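Local coordinates for transcriptional regulator, ROK family (Vibrio cholerae O1 biovar eltor, PDB 1Z05), which probably binds DNA as a transcriptional regulator of the ROK family, a homologue of E. coli Mlc, and binds zinc, at residues 217-230 with 398-412. Residues are numbered along the deposited sequence; the frame is centred on the assembly and turned at random.
Sequences DTRAWALAEKLFGH and ESRFYKQATMPGAAL
In the ASKHA-type fold of this ROK protein, helix 217-228, which follows the edge strand 212-216 of one sheet, packs on the start of helix 407-418 and on the loop leading to it from edge strand 395-398 of the other sheet, so the chain's outward and return connections between the two sheets pack on each other between the lobes. The axes of 217-228 and 407-412 approach to 7.5 Å at 72°. At the crossing the methyl of Ala411 fits as a knob among Leu223, Ala224, Leu227 and Phe228, and the Pro408 ring lies against Ala220 and the backbone of Trp221. Met407 curls its side chain so that CE lies over one face of the Phe228 ring, 3.9 Å from its centroid. The preceding loop is gripped by the buried carboxylate of Glu225. A bend at chi2 (-64°) turns the Glu225 side chain to the loop, where OE1 accepts Arg400 N and OE2 accepts Phe401 N, the latter through the syn lone pair. Each oxygen has a second donor: His230 N reaches OE1 from the face opposite Arg400 N, and Trp221 NE1 meets OE2 on the anti side. Four N-H groups thus fix the carboxylate's rotation and probably favour its charged form. Beyond the helix, Arg400 CB sits 3.7 Å above the centroid of the His230 ring. His230 ND1 donates in its ring plane to Glu398 O, 3.0 Å away and nearly straight.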
# COMPACT_ATOMS: atom_id res chain seq x y z
N ASP A 217 -3.36 -13.18 10.51
CA ASP A 217 -2.79 -14.39 9.92
C ASP A 217 -2.65 -14.37 8.41
O ASP A 217 -1.67 -14.89 7.89
CB ASP A 217 -3.51 -15.67 10.41
CG ASP A 217 -5.02 -15.67 10.12
OD1 ASP A 217 -5.57 -14.68 9.59
OD2 ASP A 217 -5.66 -16.71 10.43
N THR A 218 -3.63 -13.79 7.71
CA THR A 218 -3.59 -13.75 6.24
C THR A 218 -2.44 -12.86 5.74
O THR A 218 -1.74 -13.21 4.78
CB THR A 218 -4.94 -13.27 5.65
OG1 THR A 218 -5.96 -14.23 6.00
CG2 THR A 218 -4.87 -13.16 4.11
N ARG A 219 -2.25 -11.73 6.41
CA ARG A 219 -1.21 -10.80 6.06
C ARG A 219 0.17 -11.37 6.36
O ARG A 219 1.08 -11.22 5.55
CB ARG A 219 -1.41 -9.46 6.77
CG ARG A 219 -2.25 -8.48 5.94
CD ARG A 219 -3.72 -8.57 6.28
NE ARG A 219 -4.52 -8.88 5.11
CZ ARG A 219 -5.78 -9.34 5.16
NH1 ARG A 219 -6.37 -9.55 6.31
NH2 ARG A 219 -6.43 -9.61 4.04
N ALA A 220 0.31 -12.03 7.50
CA ALA A 220 1.57 -12.66 7.88
C ALA A 220 1.88 -13.87 6.99
O ALA A 220 3.05 -14.17 6.71
CB ALA A 220 1.56 -13.06 9.35
N TRP A 221 0.84 -14.57 6.55
CA TRP A 221 1.00 -15.67 5.62
C TRP A 221 1.51 -15.16 4.25
O TRP A 221 2.40 -15.77 3.66
CB TRP A 221 -0.33 -16.42 5.50
CG TRP A 221 -0.38 -17.60 4.59
CD1 TRP A 221 0.67 -18.27 4.01
CD2 TRP A 221 -1.57 -18.27 4.17
NE1 TRP A 221 0.20 -19.30 3.23
CE2 TRP A 221 -1.17 -19.33 3.31
CE3 TRP A 221 -2.93 -18.08 4.42
CZ2 TRP A 221 -2.09 -20.19 2.71
CZ3 TRP A 221 -3.85 -18.94 3.82
CH2 TRP A 221 -3.43 -19.99 2.98
N ALA A 222 0.98 -14.05 3.76
CA ALA A 222 1.50 -13.47 2.51
C ALA A 222 3.00 -13.15 2.63
O ALA A 222 3.76 -13.38 1.70
CB ALA A 222 0.72 -12.22 2.12
N LEU A 223 3.41 -12.64 3.80
CA LEU A 223 4.84 -12.42 4.09
C LEU A 223 5.68 -13.69 4.12
O LEU A 223 6.80 -13.70 3.61
CB LEU A 223 5.01 -11.64 5.40
CG LEU A 223 6.43 -11.17 5.79
CD1 LEU A 223 7.01 -10.19 4.76
CD2 LEU A 223 6.46 -10.54 7.18
N ALA A 224 5.15 -14.77 4.72
CA ALA A 224 5.81 -16.07 4.69
C ALA A 224 5.98 -16.60 3.27
O ALA A 224 6.98 -17.23 2.96
CB ALA A 224 5.07 -17.10 5.55
N GLU A 225 5.00 -16.36 2.41
CA GLU A 225 5.13 -16.78 1.02
C GLU A 225 6.24 -15.99 0.31
O GLU A 225 6.99 -16.54 -0.48
CB GLU A 225 3.79 -16.68 0.29
CG GLU A 225 2.69 -17.65 0.80
CD GLU A 225 3.02 -19.15 0.61
OE1 GLU A 225 3.74 -19.54 -0.35
OE2 GLU A 225 2.53 -19.95 1.44
N LYS A 226 6.35 -14.70 0.61
CA LYS A 226 7.42 -13.85 0.08
C LYS A 226 8.83 -14.18 0.63
O LYS A 226 9.82 -14.14 -0.11
CB LYS A 226 7.07 -12.37 0.34
CG LYS A 226 8.17 -11.34 0.03
CD LYS A 226 8.60 -11.37 -1.44
CE LYS A 226 9.83 -10.49 -1.68
NZ LYS A 226 10.49 -10.87 -2.96
N LEU A 227 8.92 -14.52 1.91
CA LEU A 227 10.21 -14.84 2.53
C LEU A 227 10.65 -16.30 2.44
O LEU A 227 11.85 -16.59 2.37
CB LEU A 227 10.24 -14.37 4.00
CG LEU A 227 9.99 -12.88 4.24
CD1 LEU A 227 10.02 -12.55 5.74
CD2 LEU A 227 11.00 -12.01 3.46
N PHE A 228 9.68 -17.23 2.45
CA PHE A 228 9.97 -18.65 2.61
C PHE A 228 9.25 -19.51 1.57
O PHE A 228 9.54 -20.70 1.44
CB PHE A 228 9.51 -19.16 3.99
CG PHE A 228 10.20 -18.53 5.16
CD1 PHE A 228 11.53 -18.81 5.43
CD2 PHE A 228 9.49 -17.71 6.03
CE1 PHE A 228 12.16 -18.24 6.54
CE2 PHE A 228 10.11 -17.14 7.12
CZ PHE A 228 11.45 -17.41 7.38
N GLY A 229 8.30 -18.92 0.86
CA GLY A 229 7.35 -19.71 0.09
C GLY A 229 7.37 -19.48 -1.40
O GLY A 229 8.44 -19.42 -2.02
N HIS A 230 6.19 -19.36 -1.99
CA HIS A 230 6.09 -19.40 -3.45
C HIS A 230 5.97 -18.04 -4.13
O HIS A 230 5.57 -17.96 -5.29
CB HIS A 230 5.00 -20.37 -3.90
CG HIS A 230 5.40 -21.80 -3.79
ND1 HIS A 230 4.50 -22.84 -3.89
CD2 HIS A 230 6.61 -22.38 -3.60
CE1 HIS A 230 5.13 -23.99 -3.78
NE2 HIS A 230 6.42 -23.74 -3.59
N GLU A 398 -0.32 -22.41 -6.49
CA GLU A 398 -0.61 -22.83 -5.13
C GLU A 398 0.43 -22.28 -4.14
O GLU A 398 1.63 -22.25 -4.42
CB GLU A 398 -0.66 -24.36 -5.05
CG GLU A 398 -1.15 -24.89 -3.71
CD GLU A 398 -1.18 -26.42 -3.62
OE1 GLU A 398 -1.08 -27.09 -4.67
OE2 GLU A 398 -1.31 -26.94 -2.48
N SER A 399 -0.05 -21.84 -2.97
CA SER A 399 0.82 -21.38 -1.89
C SER A 399 1.65 -22.55 -1.37
O SER A 399 1.19 -23.69 -1.38
CB SER A 399 -0.02 -20.80 -0.75
OG SER A 399 -0.73 -21.83 -0.07
N ARG A 400 2.86 -22.27 -0.92
CA ARG A 400 3.72 -23.27 -0.28
C ARG A 400 3.13 -23.74 1.07
O ARG A 400 3.16 -24.94 1.38
CB ARG A 400 5.14 -22.71 -0.09
CG ARG A 400 6.09 -23.52 0.78
CD ARG A 400 6.40 -24.88 0.21
NE ARG A 400 7.30 -25.66 1.06
CZ ARG A 400 6.92 -26.49 2.03
NH1 ARG A 400 5.63 -26.65 2.32
NH2 ARG A 400 7.83 -27.15 2.73
N PHE A 401 2.60 -22.80 1.85
CA PHE A 401 2.11 -23.12 3.19
C PHE A 401 0.60 -23.17 3.27
O PHE A 401 -0.10 -22.48 2.52
CB PHE A 401 2.67 -22.12 4.22
CG PHE A 401 4.17 -22.00 4.19
CD1 PHE A 401 4.98 -23.08 4.58
CD2 PHE A 401 4.78 -20.82 3.75
CE1 PHE A 401 6.38 -22.97 4.54
CE2 PHE A 401 6.18 -20.71 3.72
CZ PHE A 401 6.97 -21.79 4.11
N TYR A 402 0.09 -24.01 4.16
CA TYR A 402 -1.31 -23.95 4.59
C TYR A 402 -1.50 -24.54 5.96
O TYR A 402 -2.09 -23.90 6.84
CB TYR A 402 -2.29 -24.59 3.59
CG TYR A 402 -3.72 -24.48 4.09
CD1 TYR A 402 -4.36 -23.23 4.14
CD2 TYR A 402 -4.42 -25.59 4.56
CE1 TYR A 402 -5.66 -23.10 4.63
CE2 TYR A 402 -5.72 -25.48 5.06
CZ TYR A 402 -6.33 -24.23 5.08
OH TYR A 402 -7.62 -24.09 5.55
N LYS A 403 -1.02 -25.77 6.16
CA LYS A 403 -1.13 -26.44 7.46
C LYS A 403 0.04 -26.12 8.38
O LYS A 403 0.06 -26.53 9.54
CB LYS A 403 -1.32 -27.95 7.30
CG LYS A 403 -2.76 -28.35 6.95
CD LYS A 403 -2.82 -29.75 6.35
CE LYS A 403 -4.26 -30.17 6.03
NZ LYS A 403 -4.94 -29.23 5.09
N GLN A 404 1.02 -25.38 7.86
CA GLN A 404 2.12 -24.87 8.68
C GLN A 404 1.65 -23.57 9.30
O GLN A 404 1.90 -22.47 8.79
CB GLN A 404 3.40 -24.68 7.86
CG GLN A 404 3.91 -25.94 7.14
CD GLN A 404 3.27 -26.13 5.78
OE1 GLN A 404 2.23 -25.54 5.49
NE2 GLN A 404 3.88 -26.96 4.95
N ALA A 405 0.93 -23.71 10.41
CA ALA A 405 0.21 -22.61 11.02
C ALA A 405 1.12 -21.55 11.64
O ALA A 405 0.69 -20.41 11.83
CB ALA A 405 -0.77 -23.15 12.05
N THR A 406 2.36 -21.91 11.95
CA THR A 406 3.26 -20.96 12.62
C THR A 406 4.35 -20.34 11.72
O THR A 406 5.11 -19.50 12.18
CB THR A 406 3.89 -21.54 13.92
OG1 THR A 406 4.72 -22.67 13.61
CG2 THR A 406 2.80 -21.95 14.93
N MET A 407 4.40 -20.76 10.45
CA MET A 407 5.30 -20.12 9.48
C MET A 407 5.02 -18.64 9.26
O MET A 407 5.97 -17.89 9.03
CB MET A 407 5.34 -20.87 8.14
CG MET A 407 6.22 -22.11 8.13
SD MET A 407 7.82 -21.97 8.98
CE MET A 407 8.74 -20.87 7.90
N PRO A 408 3.73 -18.21 9.27
CA PRO A 408 3.46 -16.78 9.27
C PRO A 408 4.17 -16.02 10.39
O PRO A 408 4.71 -14.95 10.15
CB PRO A 408 1.93 -16.71 9.43
CG PRO A 408 1.44 -17.96 8.82
CD PRO A 408 2.48 -19.00 9.20
N GLY A 409 4.19 -16.58 11.61
CA GLY A 409 4.90 -15.93 12.71
C GLY A 409 6.40 -15.90 12.47
O GLY A 409 7.08 -14.93 12.82
N ALA A 410 6.92 -16.97 11.87
CA ALA A 410 8.33 -17.05 11.49
C ALA A 410 8.74 -15.91 10.56
O ALA A 410 9.82 -15.34 10.71
CB ALA A 410 8.65 -18.42 10.87
N ALA A 411 7.86 -15.58 9.61
CA ALA A 411 8.06 -14.48 8.67
C ALA A 411 8.17 -13.12 9.36
O ALA A 411 8.98 -12.29 8.98
CB ALA A 411 6.94 -14.46 7.65
N LEU A 412 7.33 -12.90 10.38
CA LEU A 412 7.37 -11.67 11.17
C LEU A 412 8.74 -11.50 11.84
O LEU A 412 9.26 -10.39 11.90
CB LEU A 412 6.30 -11.69 12.27
CG LEU A 412 4.82 -11.70 11.88
CD1 LEU A 412 3.95 -11.68 13.13
CD2 LEU A 412 4.49 -10.50 10.98